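Local coordinates for monovalent Na+/H+ antiporter subunit D (Dietzia sp. DQ12-45-1b, PDB 7D3U), which is a membrane-embedded subunit of the Mrp complex, a bacterial sodium/proton antiporter, and is related to the antiporter-like subunits of respiratory complex I, at residues A[258-266]-A[561-569]; A[364-372]-A[524-535]. All blocks are in the same frame, centred on the assembly; numbering follows the deposited sequence.

Interaction 1. Residues A[258-266]-A[561-569]. With LMT (dodecyl-beta-D-maltoside), chain R.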
loop_
_atom_site.group_PDB
_atom_site.type_symbol
_atom_site.label_atom_id
_atom_site.label_comp_id
_atom_site.label_asym_id
_atom_site.label_seq_id
_atom_site.Cartn_x
_atom_site.Cartn_y
_atom_site.Cartn_z
ATOM N N TYR A 258 11.781 -6.413 8.266
ATOM C CA TYR A 258 12.334 -7.642 8.825
ATOM C C TYR A 258 13.849 -7.670 8.691
ATOM O O TYR A 258 14.567 -7.868 9.677
ATOM C CB TYR A 258 11.719 -8.855 8.134
ATOM C CG TYR A 258 10.499 -9.406 8.827
ATOM C CD1 TYR A 258 9.319 -8.683 8.870
ATOM C CD2 TYR A 258 10.526 -10.652 9.432
ATOM C CE1 TYR A 258 8.204 -9.180 9.498
ATOM C CE2 TYR A 258 9.415 -11.157 10.062
ATOM C CZ TYR A 258 8.258 -10.418 10.092
ATOM O OH TYR A 258 7.143 -10.914 10.719
ATOM N N ARG A 259 14.354 -7.464 7.474
ATOM C CA ARG A 259 15.791 -7.548 7.242
ATOM C C ARG A 259 16.547 -6.494 8.039
ATOM O O ARG A 259 17.593 -6.786 8.631
ATOM C CB ARG A 259 16.091 -7.405 5.752
ATOM C CG ARG A 259 17.554 -7.556 5.402
ATOM C CD ARG A 259 17.967 -9.010 5.436
ATOM N NE ARG A 259 17.498 -9.733 4.261
ATOM C CZ ARG A 259 17.516 -11.055 4.141
ATOM N NH1 ARG A 259 17.978 -11.804 5.131
ATOM N NH2 ARG A 259 17.071 -11.628 3.034
ATOM N N ILE A 260 16.033 -5.264 8.075
ATOM C CA ILE A 260 16.733 -4.186 8.762
ATOM C C ILE A 260 16.772 -4.443 10.261
ATOM O O ILE A 260 17.836 -4.383 10.886
ATOM C CB ILE A 260 16.083 -2.830 8.440
ATOM C CG1 ILE A 260 16.339 -2.456 6.984
ATOM C CG2 ILE A 260 16.634 -1.756 9.345
ATOM C CD1 ILE A 260 17.777 -2.584 6.584
ATOM N N TYR A 261 15.618 -4.736 10.865
ATOM C CA TYR A 261 15.611 -4.953 12.304
ATOM C C TYR A 261 16.319 -6.238 12.701
ATOM O O TYR A 261 16.769 -6.350 13.845
ATOM C CB TYR A 261 14.182 -4.964 12.843
ATOM C CG TYR A 261 14.134 -4.852 14.345
ATOM C CD1 TYR A 261 14.250 -3.621 14.969
ATOM C CD2 TYR A 261 13.997 -5.978 15.140
ATOM C CE1 TYR A 261 14.219 -3.513 16.341
ATOM C CE2 TYR A 261 13.966 -5.879 16.512
ATOM C CZ TYR A 261 14.077 -4.644 17.107
ATOM O OH TYR A 261 14.045 -4.541 18.476
ATOM N N ALA A 262 16.445 -7.206 11.792
ATOM C CA ALA A 262 17.140 -8.434 12.144
ATOM C C ALA A 262 18.647 -8.281 12.014
ATOM O O ALA A 262 19.399 -8.812 12.838
ATOM C CB ALA A 262 16.647 -9.584 11.271
ATOM N N VAL A 263 19.110 -7.563 10.994
ATOM C CA VAL A 263 20.543 -7.413 10.774
ATOM C C VAL A 263 21.063 -6.193 11.516
ATOM O O VAL A 263 21.893 -6.318 12.422
ATOM C CB VAL A 263 20.867 -7.318 9.275
ATOM C CG1 VAL A 263 22.348 -7.091 9.083
ATOM C CG2 VAL A 263 20.425 -8.580 8.564
ATOM N N ILE A 264 20.573 -5.006 11.152
ATOM C CA ILE A 264 21.111 -3.773 11.725
ATOM C C ILE A 264 20.852 -3.725 13.225
ATOM O O ILE A 264 21.785 -3.671 14.034
ATOM C CB ILE A 264 20.523 -2.544 11.015
ATOM C CG1 ILE A 264 21.022 -2.480 9.574
ATOM C CG2 ILE A 264 20.908 -1.279 11.750
ATOM C CD1 ILE A 264 20.597 -1.238 8.845
ATOM N N PHE A 265 19.579 -3.750 13.618
ATOM C CA PHE A 265 19.235 -3.691 15.032
ATOM C C PHE A 265 19.603 -4.960 15.785
ATOM O O PHE A 265 19.593 -4.944 17.020
ATOM C CB PHE A 265 17.745 -3.413 15.199
ATOM C CG PHE A 265 17.428 -1.978 15.478
ATOM C CD1 PHE A 265 17.620 -1.450 16.738
ATOM C CD2 PHE A 265 16.933 -1.159 14.483
ATOM C CE1 PHE A 265 17.330 -0.131 16.997
ATOM C CE2 PHE A 265 16.639 0.156 14.741
ATOM C CZ PHE A 265 16.838 0.672 15.997
ATOM N N ASP A 266 19.908 -6.048 15.080
ATOM C CA ASP A 266 20.309 -7.318 15.679
ATOM C C ASP A 266 19.236 -7.905 16.590
ATOM O O ASP A 266 19.535 -8.762 17.426
ATOM C CB ASP A 266 21.624 -7.177 16.450
ATOM C CG ASP A 266 22.471 -8.425 16.386
ATOM O OD1 ASP A 266 22.866 -8.818 15.269
ATOM O OD2 ASP A 266 22.740 -9.014 17.454
ATOM N N ASN A 561 17.710 -17.221 9.317
ATOM C CA ASN A 561 18.583 -16.234 8.703
ATOM C C ASN A 561 18.385 -14.841 9.279
ATOM O O ASN A 561 19.080 -13.909 8.864
ATOM C CB ASN A 561 18.356 -16.204 7.191
ATOM C CG ASN A 561 18.868 -17.447 6.504
ATOM O OD1 ASN A 561 19.792 -18.101 6.989
ATOM N ND2 ASN A 561 18.268 -17.787 5.373
ATOM N N LEU A 562 17.452 -14.676 10.213
ATOM C CA LEU A 562 17.176 -13.389 10.833
ATOM C C LEU A 562 17.545 -13.356 12.308
ATOM O O LEU A 562 18.187 -12.404 12.758
ATOM C CB LEU A 562 15.696 -13.026 10.655
ATOM C CG LEU A 562 15.205 -12.925 9.212
ATOM C CD1 LEU A 562 13.754 -12.496 9.170
ATOM C CD2 LEU A 562 16.069 -11.962 8.426
ATOM N N TYR A 563 17.161 -14.370 13.082
ATOM C CA TYR A 563 17.566 -14.413 14.481
ATOM C C TYR A 563 19.002 -14.881 14.660
ATOM O O TYR A 563 19.460 -15.002 15.801
ATOM C CB TYR A 563 16.608 -15.293 15.299
ATOM C CG TYR A 563 16.634 -16.784 15.016
ATOM C CD1 TYR A 563 17.696 -17.581 15.428
ATOM C CD2 TYR A 563 15.569 -17.401 14.377
ATOM C CE1 TYR A 563 17.708 -18.939 15.179
ATOM C CE2 TYR A 563 15.572 -18.758 14.128
ATOM C CZ TYR A 563 16.644 -19.521 14.530
ATOM O OH TYR A 563 16.649 -20.874 14.284
ATOM N N ASP A 564 19.718 -15.142 13.567
ATOM C CA ASP A 564 21.127 -15.533 13.622
ATOM C C ASP A 564 21.779 -15.140 12.307
ATOM O O ASP A 564 22.052 -15.983 11.447
ATOM C CB ASP A 564 21.266 -17.031 13.885
ATOM C CG ASP A 564 22.657 -17.416 14.341
ATOM O OD1 ASP A 564 23.614 -17.233 13.560
ATOM O OD2 ASP A 564 22.793 -17.899 15.484
ATOM N N PRO A 565 22.048 -13.850 12.117
ATOM C CA PRO A 565 22.528 -13.382 10.814
ATOM C C PRO A 565 24.026 -13.550 10.636
ATOM O O PRO A 565 24.612 -12.955 9.728
ATOM C CB PRO A 565 22.129 -11.906 10.819
ATOM C CG PRO A 565 22.254 -11.518 12.248
ATOM C CD PRO A 565 21.881 -12.736 13.067
ATOM N N THR A 566 24.660 -14.347 11.499
ATOM C CA THR A 566 26.091 -14.591 11.354
ATOM C C THR A 566 26.400 -15.263 10.024
ATOM O O THR A 566 27.393 -14.930 9.369
ATOM C CB THR A 566 26.602 -15.441 12.514
ATOM O OG1 THR A 566 26.214 -16.804 12.315
ATOM C CG2 THR A 566 26.025 -14.944 13.827
ATOM N N THR A 567 25.548 -16.195 9.594
ATOM C CA THR A 567 25.758 -16.870 8.320
ATOM C C THR A 567 25.436 -15.986 7.125
ATOM O O THR A 567 25.835 -16.320 6.006
ATOM C CB THR A 567 24.916 -18.140 8.246
ATOM O OG1 THR A 567 25.071 -18.739 6.955
ATOM C CG2 THR A 567 23.450 -17.814 8.472
ATOM N N TYR A 568 24.724 -14.882 7.333
ATOM C CA TYR A 568 24.438 -13.922 6.276
ATOM C C TYR A 568 25.525 -12.862 6.175
ATOM O O TYR A 568 25.981 -12.538 5.073
ATOM C CB TYR A 568 23.071 -13.277 6.528
ATOM C CG TYR A 568 22.797 -12.000 5.766
ATOM C CD1 TYR A 568 22.226 -12.032 4.504
ATOM C CD2 TYR A 568 23.069 -10.759 6.327
ATOM C CE1 TYR A 568 21.961 -10.870 3.811
ATOM C CE2 TYR A 568 22.808 -9.593 5.642
ATOM C CZ TYR A 568 22.253 -9.655 4.385
ATOM O OH TYR A 568 21.989 -8.495 3.697
ATOM N N ILE A 569 25.957 -12.327 7.317
ATOM C CA ILE A 569 27.032 -11.344 7.322
ATOM C C ILE A 569 28.349 -11.988 6.915
ATOM O O ILE A 569 29.157 -11.382 6.203
ATOM C CB ILE A 569 27.118 -10.677 8.705
ATOM C CG1 ILE A 569 25.942 -9.721 8.886
ATOM C CG2 ILE A 569 28.432 -9.945 8.872
ATOM C CD1 ILE A 569 25.289 -9.809 10.234
HETATM C C1B LMT R . 19.151 5.749 27.580
HETATM C C2B LMT R . 18.743 7.146 28.089
HETATM C C3B LMT R . 19.415 7.455 29.439
HETATM C C4B LMT R . 19.846 6.149 30.143
HETATM C C5B LMT R . 20.847 5.435 29.214
HETATM C C6B LMT R . 21.031 3.988 29.658
HETATM O O1B LMT R . 18.896 5.661 26.216
HETATM O O2B LMT R . 19.137 8.047 27.134
HETATM O O3B LMT R . 18.616 8.236 30.231
HETATM O "O4'" LMT R . 20.447 6.421 31.350
HETATM O O5B LMT R . 20.500 5.496 27.842
HETATM O O6B LMT R . 22.000 3.383 28.901
HETATM C "C1'" LMT R . 17.802 5.708 23.018
HETATM C "C2'" LMT R . 17.450 6.816 24.022
HETATM C "C3'" LMT R . 16.780 6.180 25.255
HETATM C "C4'" LMT R . 17.678 5.073 25.822
HETATM C "C5'" LMT R . 17.974 4.117 24.643
HETATM C "C6'" LMT R . 17.723 2.663 24.939
HETATM O "O1'" LMT R . 17.240 5.971 21.801
HETATM O "O2'" LMT R . 18.617 7.404 24.429
HETATM O "O3'" LMT R . 15.572 5.664 24.914
HETATM O "O5'" LMT R . 17.261 4.493 23.497
HETATM O "O6'" LMT R . 16.991 2.630 26.097
HETATM C C1 LMT R . 16.122 5.190 21.463
HETATM C C2 LMT R . 16.273 4.938 19.995
HETATM C C3 LMT R . 15.011 4.780 19.219
HETATM C C4 LMT R . 15.139 3.523 18.405
HETATM C C5 LMT R . 13.819 3.153 17.830
HETATM C C6 LMT R . 13.770 1.728 17.403
HETATM C C7 LMT R . 12.411 1.418 16.858
HETATM C C8 LMT R . 12.359 -0.011 16.459
HETATM C C9 LMT R . 11.037 -0.431 15.913
HETATM C C10 LMT R . 11.163 -1.862 15.479
HETATM C C11 LMT R . 10.377 -2.774 16.363
HETATM C C12 LMT R . 9.529 -3.706 15.569
#

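Interaction 2. Residues A[364-372]-A[524-535]. With LMT (dodecyl-beta-D-maltoside), chain K; LMT (dodecyl-beta-D-maltoside), chain H.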
loop_
_atom_site.group_PDB
_atom_site.type_symbol
_atom_site.label_atom_id
_atom_site.label_comp_id
_atom_site.label_asym_id
_atom_site.label_seq_id
_atom_site.Cartn_x
_atom_site.Cartn_y
_atom_site.Cartn_z
ATOM N N LYS A 364 -25.235 -18.010 -6.088
ATOM C CA LYS A 364 -26.067 -18.934 -6.845
ATOM C C LYS A 364 -25.787 -18.870 -8.339
ATOM O O LYS A 364 -25.763 -19.907 -9.009
ATOM C CB LYS A 364 -27.546 -18.641 -6.585
ATOM C CG LYS A 364 -28.497 -19.541 -7.353
ATOM C CD LYS A 364 -29.926 -19.383 -6.865
ATOM C CE LYS A 364 -30.848 -20.387 -7.536
ATOM N NZ LYS A 364 -30.928 -20.167 -9.005
ATOM N N THR A 365 -25.569 -17.671 -8.873
ATOM C CA THR A 365 -25.335 -17.510 -10.300
ATOM C C THR A 365 -23.869 -17.652 -10.677
ATOM O O THR A 365 -23.565 -18.016 -11.818
ATOM C CB THR A 365 -25.847 -16.146 -10.768
ATOM O OG1 THR A 365 -24.821 -15.164 -10.591
ATOM C CG2 THR A 365 -27.066 -15.737 -9.966
ATOM N N GLU A 366 -22.953 -17.369 -9.754
ATOM C CA GLU A 366 -21.516 -17.473 -10.006
ATOM C C GLU A 366 -20.877 -18.268 -8.877
ATOM O O GLU A 366 -20.293 -17.694 -7.949
ATOM C CB GLU A 366 -20.875 -16.095 -10.140
ATOM C CG GLU A 366 -21.647 -15.140 -11.019
ATOM C CD GLU A 366 -20.971 -14.925 -12.348
ATOM O OE1 GLU A 366 -20.067 -15.720 -12.677
ATOM O OE2 GLU A 366 -21.334 -13.965 -13.059
ATOM N N PRO A 367 -20.964 -19.599 -8.926
ATOM C CA PRO A 367 -20.416 -20.399 -7.824
ATOM C C PRO A 367 -18.900 -20.452 -7.806
ATOM O O PRO A 367 -18.318 -20.628 -6.729
ATOM C CB PRO A 367 -21.027 -21.784 -8.067
ATOM C CG PRO A 367 -21.256 -21.826 -9.533
ATOM C CD PRO A 367 -21.626 -20.432 -9.943
ATOM N N LEU A 368 -18.241 -20.307 -8.956
ATOM C CA LEU A 368 -16.783 -20.382 -8.991
ATOM C C LEU A 368 -16.157 -19.264 -8.168
ATOM O O LEU A 368 -15.344 -19.516 -7.268
ATOM C CB LEU A 368 -16.293 -20.322 -10.437
ATOM C CG LEU A 368 -15.814 -21.628 -11.069
ATOM C CD1 LEU A 368 -14.506 -22.074 -10.446
ATOM C CD2 LEU A 368 -16.870 -22.705 -10.928
ATOM N N VAL A 369 -16.528 -18.015 -8.459
ATOM C CA VAL A 369 -15.965 -16.892 -7.719
ATOM C C VAL A 369 -16.453 -16.903 -6.278
ATOM O O VAL A 369 -15.735 -16.468 -5.376
ATOM C CB VAL A 369 -16.294 -15.564 -8.426
ATOM C CG1 VAL A 369 -17.790 -15.388 -8.562
ATOM C CG2 VAL A 369 -15.678 -14.389 -7.688
ATOM N N ALA A 370 -17.654 -17.425 -6.028
ATOM C CA ALA A 370 -18.139 -17.518 -4.656
ATOM C C ALA A 370 -17.279 -18.466 -3.831
ATOM O O ALA A 370 -16.926 -18.160 -2.687
ATOM C CB ALA A 370 -19.597 -17.971 -4.642
ATOM N N VAL A 371 -16.927 -19.620 -4.400
ATOM C CA VAL A 371 -16.033 -20.553 -3.716
ATOM C C VAL A 371 -14.661 -19.923 -3.526
ATOM O O VAL A 371 -14.073 -19.976 -2.436
ATOM C CB VAL A 371 -15.940 -21.873 -4.500
ATOM C CG1 VAL A 371 -14.792 -22.715 -3.984
ATOM C CG2 VAL A 371 -17.246 -22.630 -4.410
ATOM N N ALA A 372 -14.125 -19.323 -4.593
ATOM C CA ALA A 372 -12.806 -18.710 -4.512
ATOM C C ALA A 372 -12.766 -17.591 -3.484
ATOM O O ALA A 372 -11.712 -17.322 -2.900
ATOM C CB ALA A 372 -12.388 -18.181 -5.883
ATOM N N ARG A 524 -24.907 -15.966 -15.505
ATOM C CA ARG A 524 -23.489 -16.194 -15.240
ATOM C C ARG A 524 -22.678 -15.227 -16.092
ATOM O O ARG A 524 -22.441 -15.473 -17.275
ATOM C CB ARG A 524 -23.119 -17.642 -15.532
ATOM C CG ARG A 524 -21.694 -18.013 -15.171
ATOM C CD ARG A 524 -21.495 -19.515 -15.249
ATOM N NE ARG A 524 -20.242 -19.938 -14.635
ATOM C CZ ARG A 524 -19.106 -20.110 -15.302
ATOM N NH1 ARG A 524 -19.066 -19.893 -16.609
ATOM N NH2 ARG A 524 -18.011 -20.500 -14.665
ATOM N N ARG A 525 -22.250 -14.119 -15.488
ATOM C CA ARG A 525 -21.448 -13.128 -16.195
ATOM C C ARG A 525 -19.960 -13.442 -16.150
ATOM O O ARG A 525 -19.269 -13.313 -17.165
ATOM C CB ARG A 525 -21.688 -11.737 -15.606
ATOM C CG ARG A 525 -23.088 -11.199 -15.796
ATOM C CD ARG A 525 -23.115 -9.707 -15.538
ATOM N NE ARG A 525 -24.459 -9.224 -15.244
ATOM C CZ ARG A 525 -24.746 -7.961 -14.948
ATOM N NH1 ARG A 525 -23.783 -7.052 -14.904
ATOM N NH2 ARG A 525 -25.997 -7.610 -14.696
ATOM N N ILE A 526 -19.453 -13.852 -14.990
ATOM C CA ILE A 526 -18.023 -14.077 -14.806
ATOM C C ILE A 526 -17.676 -15.450 -15.368
ATOM O O ILE A 526 -17.987 -16.477 -14.761
ATOM C CB ILE A 526 -17.624 -13.966 -13.330
ATOM C CG1 ILE A 526 -18.024 -12.601 -12.776
ATOM C CG2 ILE A 526 -16.140 -14.201 -13.158
ATOM C CD1 ILE A 526 -17.882 -12.496 -11.281
ATOM N N GLY A 527 -17.032 -15.470 -16.529
ATOM C CA GLY A 527 -16.612 -16.710 -17.138
ATOM C C GLY A 527 -15.509 -17.387 -16.343
ATOM O O GLY A 527 -15.149 -16.993 -15.232
ATOM N N LEU A 528 -14.958 -18.440 -16.947
ATOM C CA LEU A 528 -13.918 -19.208 -16.273
ATOM C C LEU A 528 -12.601 -18.444 -16.235
ATOM O O LEU A 528 -11.842 -18.555 -15.265
ATOM C CB LEU A 528 -13.735 -20.559 -16.960
ATOM C CG LEU A 528 -12.692 -21.489 -16.341
ATOM C CD1 LEU A 528 -12.965 -21.689 -14.860
ATOM C CD2 LEU A 528 -12.664 -22.821 -17.068
ATOM N N ALA A 529 -12.316 -17.656 -17.272
ATOM C CA ALA A 529 -11.039 -16.956 -17.350
ATOM C C ALA A 529 -10.905 -15.863 -16.299
ATOM O O ALA A 529 -9.779 -15.469 -15.977
ATOM C CB ALA A 529 -10.852 -16.358 -18.743
ATOM N N LEU A 530 -12.015 -15.365 -15.760
ATOM C CA LEU A 530 -11.960 -14.324 -14.744
ATOM C C LEU A 530 -11.979 -14.880 -13.328
ATOM O O LEU A 530 -11.359 -14.293 -12.433
ATOM C CB LEU A 530 -13.126 -13.350 -14.920
ATOM C CG LEU A 530 -12.843 -12.106 -15.756
ATOM C CD1 LEU A 530 -14.045 -11.185 -15.763
ATOM C CD2 LEU A 530 -11.623 -11.387 -15.225
ATOM N N ALA A 531 -12.673 -15.990 -13.101
ATOM C CA ALA A 531 -12.737 -16.609 -11.786
ATOM C C ALA A 531 -11.670 -17.673 -11.578
ATOM O O ALA A 531 -11.573 -18.222 -10.477
ATOM C CB ALA A 531 -14.122 -17.222 -11.560
ATOM N N ALA A 532 -10.874 -17.978 -12.598
ATOM C CA ALA A 532 -9.827 -18.986 -12.487
ATOM C C ALA A 532 -8.592 -18.471 -11.751
ATOM O O ALA A 532 -8.024 -19.211 -10.941
ATOM C CB ALA A 532 -9.444 -19.510 -13.873
ATOM N N PRO A 533 -8.116 -17.244 -12.004
ATOM C CA PRO A 533 -6.988 -16.746 -11.201
ATOM C C PRO A 533 -7.324 -16.571 -9.733
ATOM O O PRO A 533 -6.450 -16.765 -8.881
ATOM C CB PRO A 533 -6.646 -15.406 -11.867
ATOM C CG PRO A 533 -7.865 -15.030 -12.613
ATOM C CD PRO A 533 -8.423 -16.316 -13.106
ATOM N N ALA A 534 -8.563 -16.209 -9.408
ATOM C CA ALA A 534 -8.968 -16.110 -8.013
ATOM C C ALA A 534 -9.190 -17.471 -7.373
ATOM O O ALA A 534 -9.150 -17.576 -6.144
ATOM C CB ALA A 534 -10.241 -15.273 -7.887
ATOM N N LEU A 535 -9.424 -18.509 -8.173
ATOM C CA LEU A 535 -9.620 -19.851 -7.645
ATOM C C LEU A 535 -8.304 -20.597 -7.475
ATOM O O LEU A 535 -8.148 -21.363 -6.519
ATOM C CB LEU A 535 -10.552 -20.647 -8.561
ATOM C CG LEU A 535 -11.051 -21.981 -8.009
ATOM C CD1 LEU A 535 -12.352 -21.787 -7.256
ATOM C CD2 LEU A 535 -11.218 -22.994 -9.125
HETATM C C1 LMT K . -20.876 -25.009 -12.287
HETATM C C2 LMT K . -19.620 -25.220 -11.498
HETATM C C3 LMT K . -19.733 -25.066 -10.017
HETATM C C4 LMT K . -18.807 -26.072 -9.387
HETATM C C5 LMT K . -17.760 -25.388 -8.574
HETATM C C6 LMT K . -16.628 -26.302 -8.250
HETATM C C7 LMT K . -15.676 -25.637 -7.302
HETATM C C8 LMT K . -14.803 -26.685 -6.702
HETATM C C9 LMT K . -13.368 -26.294 -6.566
HETATM C C10 LMT K . -13.096 -26.086 -5.103
HETATM C C11 LMT K . -11.748 -25.478 -4.882
HETATM C C12 LMT K . -11.452 -25.297 -3.430
HETATM C C1 LMT H . -12.340 -19.222 -21.751
HETATM C C2 LMT H . -10.941 -19.704 -21.515
HETATM C C3 LMT H . -10.678 -20.355 -20.197
HETATM C C4 LMT H . -9.186 -20.434 -20.016
HETATM C C5 LMT H . -8.845 -20.604 -18.574
HETATM C C6 LMT H . -7.442 -20.189 -18.285
HETATM C C7 LMT H . -7.282 -19.887 -16.826
HETATM C C8 LMT H . -6.128 -18.962 -16.655
HETATM C C9 LMT H . -5.909 -18.497 -15.254
HETATM C C10 LMT H . -4.644 -19.139 -14.761
HETATM C C11 LMT H . -4.364 -18.773 -13.339
HETATM C C12 LMT H . -2.939 -19.016 -12.973
#

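Interaction 1. Residues A[258-266]-A[561-569]
Leu562 packs against Ala262 near the C-terminal end of helix 249-263, part of the Mrp antiporter/complex I transmembrane fold, and shows how a chain terminus can be held without any hydrogen bond across the contact. The tight part centres on Leu562. Its CB lies 3.6 Å from Ala262 CB, and its two methyls diverge. CD1 meets Tyr258 CD2 at the ring edge, 3.7 Å away and in the ring plane, while CD2 reaches Arg259 NH1 at 3.8 Å. The Arg259 chain, bent at chi2 and chi3 (both 76°), brings its guanidinium to this seam, where Tyr568 CE1 lies over one face, offset toward the rim; Asp77 makes the salt bridge to NH1, and Tyr255 accompanies it with a hydrogen bond to NH2. Val263 continues the packing, CG2 approaching Tyr568 CE2 obliquely at 3.9 Å. Elsewhere on this segment, the tail of a bound dodecyl maltoside touches Tyr261 and Phe265. The seam relaxes toward Ile569 and Asp266: Val263 CG1 and Ile569 CD1 slide past each other at 4.2 Å, and exposed Asp266 merely brings OD1 to within 4.1 Å of the Pro565 CG methylene.

Interaction 2. Residues A[364-372]-A[524-535]
Arg524 and Thr365 begin a contact that illustrates how a carboxylate can receive the approach to a helix before the helices themselves pack. Arg524 CG rests 3.8 Å from Thr365 O, and the extended side chain carries its guanidinium onward, with Leu368 CG at the edge and Ile526 O over the centre of one face. At Arg525 the backbone takes over: its N makes a weak hydrogen bond of 2.6 Å to Glu366 OE2, while its side chain leads away to Arg350 O. Ile526 N then donates to the syn lone pair of the same Glu366 OE2, at 2.7 Å and 166°. Tyr351 OH is a third partner of this oxygen, which the bend at chi2 of Glu366 helps to bring to the two successive amides. Were Glu366 replaced by an alanine, both amides and the Tyr351 hydroxyl would probably lose their shared partner, and the 524-526 backbone would be likely to shift. The Ile526 and Val369 side chains cross at about a right angle, with Ile526 CD1 4.0 Å from Val369 CG1.

After Gly527, the N-cap of helix 528-546, the axes of 367-372 and 528-535 approach to 8.7 Å and run nearly parallel, 15° apart, with alanines at the interface. Ala531 CB touches Leu368 CB at 3.9 Å and also borders Val369; Ala534 meets Ala372, methyl to methyl. Leu535 CD2 comes to 3.7 Å from Leu368 CD1, its CG turned opposite the backbone N (chi1 -169°), and its CD1 lies beside Ala372 and Val371. Detergent tails touch Leu368, Val371, Ala532 and, at the kink, Pro533. Helix 528-546 thus sits beside helix 367-380; helix 320-350 touches its Leu530 and Ala534 and the preceding Ile526, and helix 80-101 its Ala529, Leu530 and Pro533.

Followed from the N terminus, the chain first supplies 258-266, at the end of helix 249-263, and then runs through helices 272-292, 296-316 and 320-350 to reach 364-372. From there a further excursion, only partly modelled, returns at 524-535 and closes the loop of interaction 2. Helices 528-546 and 549-559 then carry the chain to 561-569, where interaction 1 closes the longer loop. The two contacts therefore nest rather than cross. They lie on opposite sides of the chain's centre, their own centres 43 Å apart: interaction 2 joins the late helix 528-546 to helix 367-380, and interaction 1 returns the C-terminal segment to helix 249-263.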